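Local coordinates for octaprenyl Pyrophosphate Synthase (Helicobacter pylori, PDB 3TC1), which probably catalyses the chain elongation of allylic diphosphates with isopentenyl diphosphate to give the forty-carbon product octaprenyl diphosphate, at residues A14-E19 with L62-E67; L56-N61 with A175-K180. All blocks are in the same frame, centred on the assembly; numbering follows the deposited sequence.

Both contacts lie on directly adjoining segments of helix 53-80. Contact 2 uses L56-N61 and contact 1 uses L62-E67, and their centres are 15 Å apart. W16 comes from helix 3-18 in contact 1, L177 from helix 152-177 in contact 2. The two contacts meet at two points: W16 CH2 packs 3.7 Å from N61 O, and L62 CD2 lies 4.1 Å from L177 CD2. Neither involves the other subunit. The DDVID sequence, matching the aspartate-rich DDxxD signature of polyprenyl diphosphate synthases, which typically binds magnesium and diphosphate, begins in the last turn of helix 53-80 and runs just past its end. Both contacts involve the part of the helix before it.

Contact 1 (A14-E19 with L62-E67); sequences ASWIKE and LCTIVE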
loop_
_atom_site.group_PDB
_atom_site.type_symbol
_atom_site.label_atom_id
_atom_site.label_comp_id
_atom_site.label_asym_id
_atom_site.label_seq_id
_atom_site.Cartn_x
_atom_site.Cartn_y
_atom_site.Cartn_z
ATOM N N ALA B 14 -0.444 -4.475 -18.167
ATOM C CA ALA B 14 -0.163 -3.263 -18.930
ATOM C C ALA B 14 -1.448 -2.492 -19.224
ATOM O O ALA B 14 -1.468 -1.264 -19.185
ATOM C CB ALA B 14 0.546 -3.614 -20.235
ATOM N N SER B 15 -2.518 -3.216 -19.529
ATOM C CA SER B 15 -3.795 -2.580 -19.813
ATOM C C SER B 15 -4.353 -1.902 -18.566
ATOM O O SER B 15 -4.874 -0.788 -18.637
ATOM C CB SER B 15 -4.799 -3.614 -20.326
ATOM O OG SER B 15 -4.369 -4.160 -21.559
ATOM N N TRP B 16 -4.247 -2.575 -17.425
ATOM C CA TRP B 16 -4.746 -2.027 -16.170
ATOM C C TRP B 16 -3.973 -0.768 -15.769
ATOM O O TRP B 16 -4.546 0.165 -15.202
ATOM C CB TRP B 16 -4.670 -3.090 -15.063
ATOM C CG TRP B 16 -5.723 -4.172 -15.187
ATOM C CD1 TRP B 16 -6.615 -4.337 -16.213
ATOM C CD2 TRP B 16 -5.998 -5.219 -14.248
ATOM N NE1 TRP B 16 -7.430 -5.421 -15.967
ATOM C CE2 TRP B 16 -7.072 -5.980 -14.769
ATOM C CE3 TRP B 16 -5.445 -5.588 -13.016
ATOM C CZ2 TRP B 16 -7.603 -7.090 -14.099
ATOM C CZ3 TRP B 16 -5.977 -6.696 -12.346
ATOM C CH2 TRP B 16 -7.044 -7.430 -12.894
ATOM N N ILE B 17 -2.674 -0.737 -16.059
ATOM C CA ILE B 17 -1.871 0.442 -15.740
ATOM C C ILE B 17 -2.321 1.592 -16.639
ATOM O O ILE B 17 -2.442 2.727 -16.188
ATOM C CB ILE B 17 -0.353 0.187 -15.952
ATOM C CG1 ILE B 17 0.169 -0.744 -14.861
ATOM C CG2 ILE B 17 0.424 1.509 -15.917
ATOM C CD1 ILE B 17 0.026 -0.188 -13.460
ATOM N N LYS B 18 -2.575 1.298 -17.910
ATOM C CA LYS B 18 -3.029 2.330 -18.838
ATOM C C LYS B 18 -4.411 2.858 -18.444
ATOM O O LYS B 18 -4.744 4.007 -18.730
ATOM C CB LYS B 18 -3.078 1.795 -20.271
ATOM C CG LYS B 18 -1.719 1.667 -20.946
ATOM C CD LYS B 18 -1.876 1.208 -22.389
ATOM C CE LYS B 18 -0.545 1.181 -23.132
ATOM N NZ LYS B 18 0.424 0.214 -22.547
ATOM N N GLU B 19 -5.214 2.018 -17.799
ATOM C CA GLU B 19 -6.547 2.428 -17.368
ATOM C C GLU B 19 -6.482 3.481 -16.263
ATOM O O GLU B 19 -7.463 4.179 -16.006
ATOM C CB GLU B 19 -7.355 1.216 -16.889
ATOM C CG GLU B 19 -7.628 0.203 -17.997
ATOM C CD GLU B 19 -8.476 -0.986 -17.552
ATOM O OE1 GLU B 19 -8.634 -1.213 -16.333
ATOM O OE2 GLU B 19 -8.976 -1.706 -18.440
ATOM N N LEU B 62 -7.633 -13.030 -12.240
ATOM C CA LEU B 62 -7.202 -13.386 -10.894
ATOM C C LEU B 62 -5.681 -13.445 -10.814
ATOM O O LEU B 62 -5.080 -12.994 -9.830
ATOM C CB LEU B 62 -7.791 -14.738 -10.478
ATOM C CG LEU B 62 -7.480 -15.167 -9.036
ATOM C CD1 LEU B 62 -8.034 -14.136 -8.070
ATOM C CD2 LEU B 62 -8.108 -16.531 -8.745
ATOM N N CYS B 63 -5.061 -14.023 -11.842
ATOM C CA CYS B 63 -3.604 -14.128 -11.893
ATOM C C CYS B 63 -2.999 -12.728 -11.979
ATOM O O CYS B 63 -1.950 -12.454 -11.403
ATOM C CB CYS B 63 -3.165 -14.947 -13.110
ATOM S SG CYS B 63 -3.530 -16.719 -13.012
ATOM N N THR B 64 -3.671 -11.844 -12.703
ATOM C CA THR B 64 -3.192 -10.480 -12.856
ATOM C C THR B 64 -3.202 -9.782 -11.497
ATOM O O THR B 64 -2.244 -9.098 -11.137
ATOM C CB THR B 64 -4.063 -9.707 -13.863
ATOM O OG1 THR B 64 -4.037 -10.389 -15.123
ATOM C CG2 THR B 64 -3.533 -8.291 -14.058
ATOM N N ILE B 65 -4.285 -9.966 -10.747
ATOM C CA ILE B 65 -4.427 -9.390 -9.414
ATOM C C ILE B 65 -3.296 -9.895 -8.515
ATOM O O ILE B 65 -2.653 -9.117 -7.809
ATOM C CB ILE B 65 -5.791 -9.792 -8.787
ATOM C CG1 ILE B 65 -6.926 -9.054 -9.502
ATOM C CG2 ILE B 65 -5.803 -9.497 -7.287
ATOM C CD1 ILE B 65 -8.314 -9.576 -9.141
ATOM N N VAL B 66 -3.053 -11.201 -8.547
ATOM C CA VAL B 66 -1.994 -11.782 -7.731
ATOM C C VAL B 66 -0.598 -11.262 -8.093
ATOM O O VAL B 66 0.208 -10.974 -7.207
ATOM C CB VAL B 66 -2.016 -13.325 -7.821
ATOM C CG1 VAL B 66 -0.736 -13.914 -7.231
ATOM C CG2 VAL B 66 -3.231 -13.866 -7.057
ATOM N N GLU B 67 -0.304 -11.139 -9.382
ATOM C CA GLU B 67 1.010 -10.646 -9.795
ATOM C C GLU B 67 1.194 -9.165 -9.433
ATOM O O GLU B 67 2.299 -8.730 -9.106
ATOM C CB GLU B 67 1.211 -10.836 -11.304
ATOM C CG GLU B 67 1.233 -12.299 -11.786
ATOM C CD GLU B 67 2.323 -13.152 -11.128
ATOM O OE1 GLU B 67 3.225 -12.596 -10.467
ATOM O OE2 GLU B 67 2.281 -14.393 -11.282
#
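In the all-helical polyprenyl synthetase fold, W16 of helix 3-18 lies against T64 and I65 of helix 53-80 in a buried helix-helix contact made by an indole and two beta-branched side chains. The backbones stay well apart, the nearest CA atoms being those of W16 and T64 at 9.2 Å, and the indole spans the gap. T64 supplies the closest touch: its CG2 methyl sits over one face of the six-membered ring of W16, 3.6 Å from the centroid and 22° off the normal, which meets the geometry of a CH-pi contact. The methyl is displaced toward the rim, hence its shortest approach to a single atom, 3.4 Å from W16 CZ3. The torsion of T64 explains the division of labour: with CG2 opposite the backbone N (chi1 -58° to OG1), the methyl faces the indole while OG1 hydrogen-bonds to L60 O one turn back in its own helix. Outside the two segments, K111 makes a cation-pi contact with W16 and a salt bridge with E19 OE1, linking the W16-E19 region to helix 92-116. I65 meets the ring differently from T64, at the edge and in its plane, with CG1 3.8 Å from W16 CH2.

Contact 2 (L56-N61 with A175-K180); sequences LDKALN and AILLNK
The nearest approach of L177 is to backbone rather than to a side chain: its CD2 comes within 3.5 Å of A59 CA. The methyl of the alanine is farther off, with A59 CB 3.9 Å from L177 CD2. One methyl branch of a leucine is thus laid directly on a turn of helix 53-80, an approach consistent with the small side chain at A59. The CA atoms of A59 and L177 are correspondingly close, 7.2 Å apart. L177 reaches across because its CG is anti to the backbone N (chi1 -178°), which extends the isobutyl group from the end of helix 152-177 toward the neighbouring helix. Its two branches do different work. CD2 takes the backbone of A59 and the adjoining carbonyl carbon of K58, whereas CD1 of L177 meets the aliphatic part of K58 more loosely, at 4.2 Å from K58 CD. Beyond that point the lysine chain leads off, so K58 adds methylene packing at the border and its amino group plays no part here.

L177 is also the last helical residue of its helix. L178 leaves helical geometry, and N179, with positive phi (54°), is the C-prime residue of a Schellman motif, defined by K180 N to A175 O at 2.7 Å and N179 N to I176 O at 3.0 Å. L177 and L178 both touch L55 as well, extending the apolar patch along helix 53-80. With no hydrogen bond or salt bridge between the segments, this junction of two helices is apolar in character, held by van der Waals packing and probably by burial of apolar surface, with a leucine methyl set against the backbone beside an alanine.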
loop_
_atom_site.group_PDB
_atom_site.type_symbol
_atom_site.label_atom_id
_atom_site.label_comp_id
_atom_site.label_asym_id
_atom_site.label_seq_id
_atom_site.Cartn_x
_atom_site.Cartn_y
_atom_site.Cartn_z
ATOM N N LEU B 56 -12.129 -18.585 -18.167
ATOM C CA LEU B 56 -10.695 -18.459 -18.406
ATOM C C LEU B 56 -10.241 -17.004 -18.251
ATOM O O LEU B 56 -9.187 -16.732 -17.676
ATOM C CB LEU B 56 -10.352 -18.955 -19.812
ATOM C CG LEU B 56 -8.904 -18.791 -20.278
ATOM C CD1 LEU B 56 -7.958 -19.520 -19.326
ATOM C CD2 LEU B 56 -8.771 -19.345 -21.691
ATOM N N ASP B 57 -11.037 -16.074 -18.768
ATOM C CA ASP B 57 -10.700 -14.662 -18.657
ATOM C C ASP B 57 -10.703 -14.250 -17.182
ATOM O O ASP B 57 -9.827 -13.508 -16.742
ATOM C CB ASP B 57 -11.689 -13.805 -19.446
ATOM C CG ASP B 57 -11.340 -12.327 -19.404
ATOM O OD1 ASP B 57 -10.249 -11.947 -19.884
ATOM O OD2 ASP B 57 -12.158 -11.544 -18.882
ATOM N N LYS B 58 -11.691 -14.726 -16.425
ATOM C CA LYS B 58 -11.771 -14.418 -14.997
ATOM C C LYS B 58 -10.526 -14.952 -14.299
ATOM O O LYS B 58 -9.993 -14.319 -13.392
ATOM C CB LYS B 58 -12.997 -15.074 -14.353
ATOM C CG LYS B 58 -14.336 -14.393 -14.591
ATOM C CD LYS B 58 -15.395 -15.068 -13.714
ATOM C CE LYS B 58 -16.735 -14.339 -13.719
ATOM N NZ LYS B 58 -17.574 -14.668 -14.900
ATOM N N ALA B 59 -10.078 -16.132 -14.718
ATOM C CA ALA B 59 -8.899 -16.755 -14.133
ATOM C C ALA B 59 -7.651 -15.930 -14.446
ATOM O O ALA B 59 -6.784 -15.746 -13.593
ATOM C CB ALA B 59 -8.743 -18.167 -14.657
ATOM N N LEU B 60 -7.557 -15.434 -15.673
ATOM C CA LEU B 60 -6.417 -14.615 -16.048
ATOM C C LEU B 60 -6.464 -13.319 -15.236
ATOM O O LEU B 60 -5.423 -12.787 -14.843
ATOM C CB LEU B 60 -6.450 -14.322 -17.548
ATOM C CG LEU B 60 -6.338 -15.588 -18.409
ATOM C CD1 LEU B 60 -6.450 -15.228 -19.882
ATOM C CD2 LEU B 60 -5.023 -16.290 -18.126
ATOM N N ASN B 61 -7.673 -12.818 -14.979
ATOM C CA ASN B 61 -7.821 -11.601 -14.185
ATOM C C ASN B 61 -7.324 -11.853 -12.772
ATOM O O ASN B 61 -6.679 -10.994 -12.170
ATOM C CB ASN B 61 -9.284 -11.142 -14.122
ATOM C CG ASN B 61 -9.734 -10.457 -15.390
ATOM O OD1 ASN B 61 -8.920 -10.118 -16.242
ATOM N ND2 ASN B 61 -11.042 -10.237 -15.518
ATOM N N ALA B 175 -8.760 -22.205 -7.003
ATOM C CA ALA B 175 -9.554 -23.409 -6.815
ATOM C C ALA B 175 -11.020 -23.014 -6.624
ATOM O O ALA B 175 -11.921 -23.644 -7.184
ATOM C CB ALA B 175 -9.048 -24.189 -5.602
ATOM N N ILE B 176 -11.248 -21.973 -5.824
ATOM C CA ILE B 176 -12.594 -21.473 -5.566
ATOM C C ILE B 176 -13.228 -21.028 -6.886
ATOM O O ILE B 176 -14.346 -21.425 -7.212
ATOM C CB ILE B 176 -12.566 -20.261 -4.595
ATOM C CG1 ILE B 176 -12.130 -20.718 -3.199
ATOM C CG2 ILE B 176 -13.938 -19.595 -4.542
ATOM C CD1 ILE B 176 -11.904 -19.574 -2.209
ATOM N N LEU B 177 -12.500 -20.204 -7.635
ATOM C CA LEU B 177 -12.964 -19.693 -8.918
ATOM C C LEU B 177 -13.315 -20.820 -9.888
ATOM O O LEU B 177 -14.330 -20.757 -10.580
ATOM C CB LEU B 177 -11.889 -18.802 -9.553
ATOM C CG LEU B 177 -12.249 -18.158 -10.895
ATOM C CD1 LEU B 177 -13.345 -17.123 -10.674
ATOM C CD2 LEU B 177 -11.018 -17.507 -11.512
ATOM N N LEU B 178 -12.471 -21.848 -9.929
ATOM C CA LEU B 178 -12.677 -22.981 -10.826
ATOM C C LEU B 178 -13.493 -24.109 -10.214
ATOM O O LEU B 178 -13.565 -25.210 -10.765
ATOM C CB LEU B 178 -11.323 -23.521 -11.289
ATOM C CG LEU B 178 -10.435 -22.465 -11.954
ATOM C CD1 LEU B 178 -9.154 -23.107 -12.431
ATOM C CD2 LEU B 178 -11.177 -21.815 -13.120
ATOM N N ASN B 179 -14.102 -23.828 -9.071
ATOM C CA ASN B 179 -14.917 -24.815 -8.375
ATOM C C ASN B 179 -14.198 -26.147 -8.100
ATOM O O ASN B 179 -14.723 -27.214 -8.374
ATOM C CB ASN B 179 -16.216 -25.059 -9.154
ATOM C CG ASN B 179 -17.266 -25.778 -8.326
ATOM O OD1 ASN B 179 -17.552 -25.384 -7.197
ATOM N ND2 ASN B 179 -17.854 -26.829 -8.889
ATOM N N LYS B 180 -12.980 -26.090 -7.659
ATOM C CA LYS B 180 -12.180 -27.190 -7.236
ATOM C C LYS B 180 -11.996 -27.258 -5.740
ATOM O O LYS B 180 -12.302 -26.407 -5.149
ATOM C CB LYS B 180 -10.845 -27.217 -7.968
ATOM C CG LYS B 180 -10.951 -27.405 -9.382
ATOM C CD LYS B 180 -9.748 -27.174 -10.029
ATOM C CE LYS B 180 -8.987 -28.303 -10.117
ATOM N NZ LYS B 180 -9.131 -28.930 -11.403
#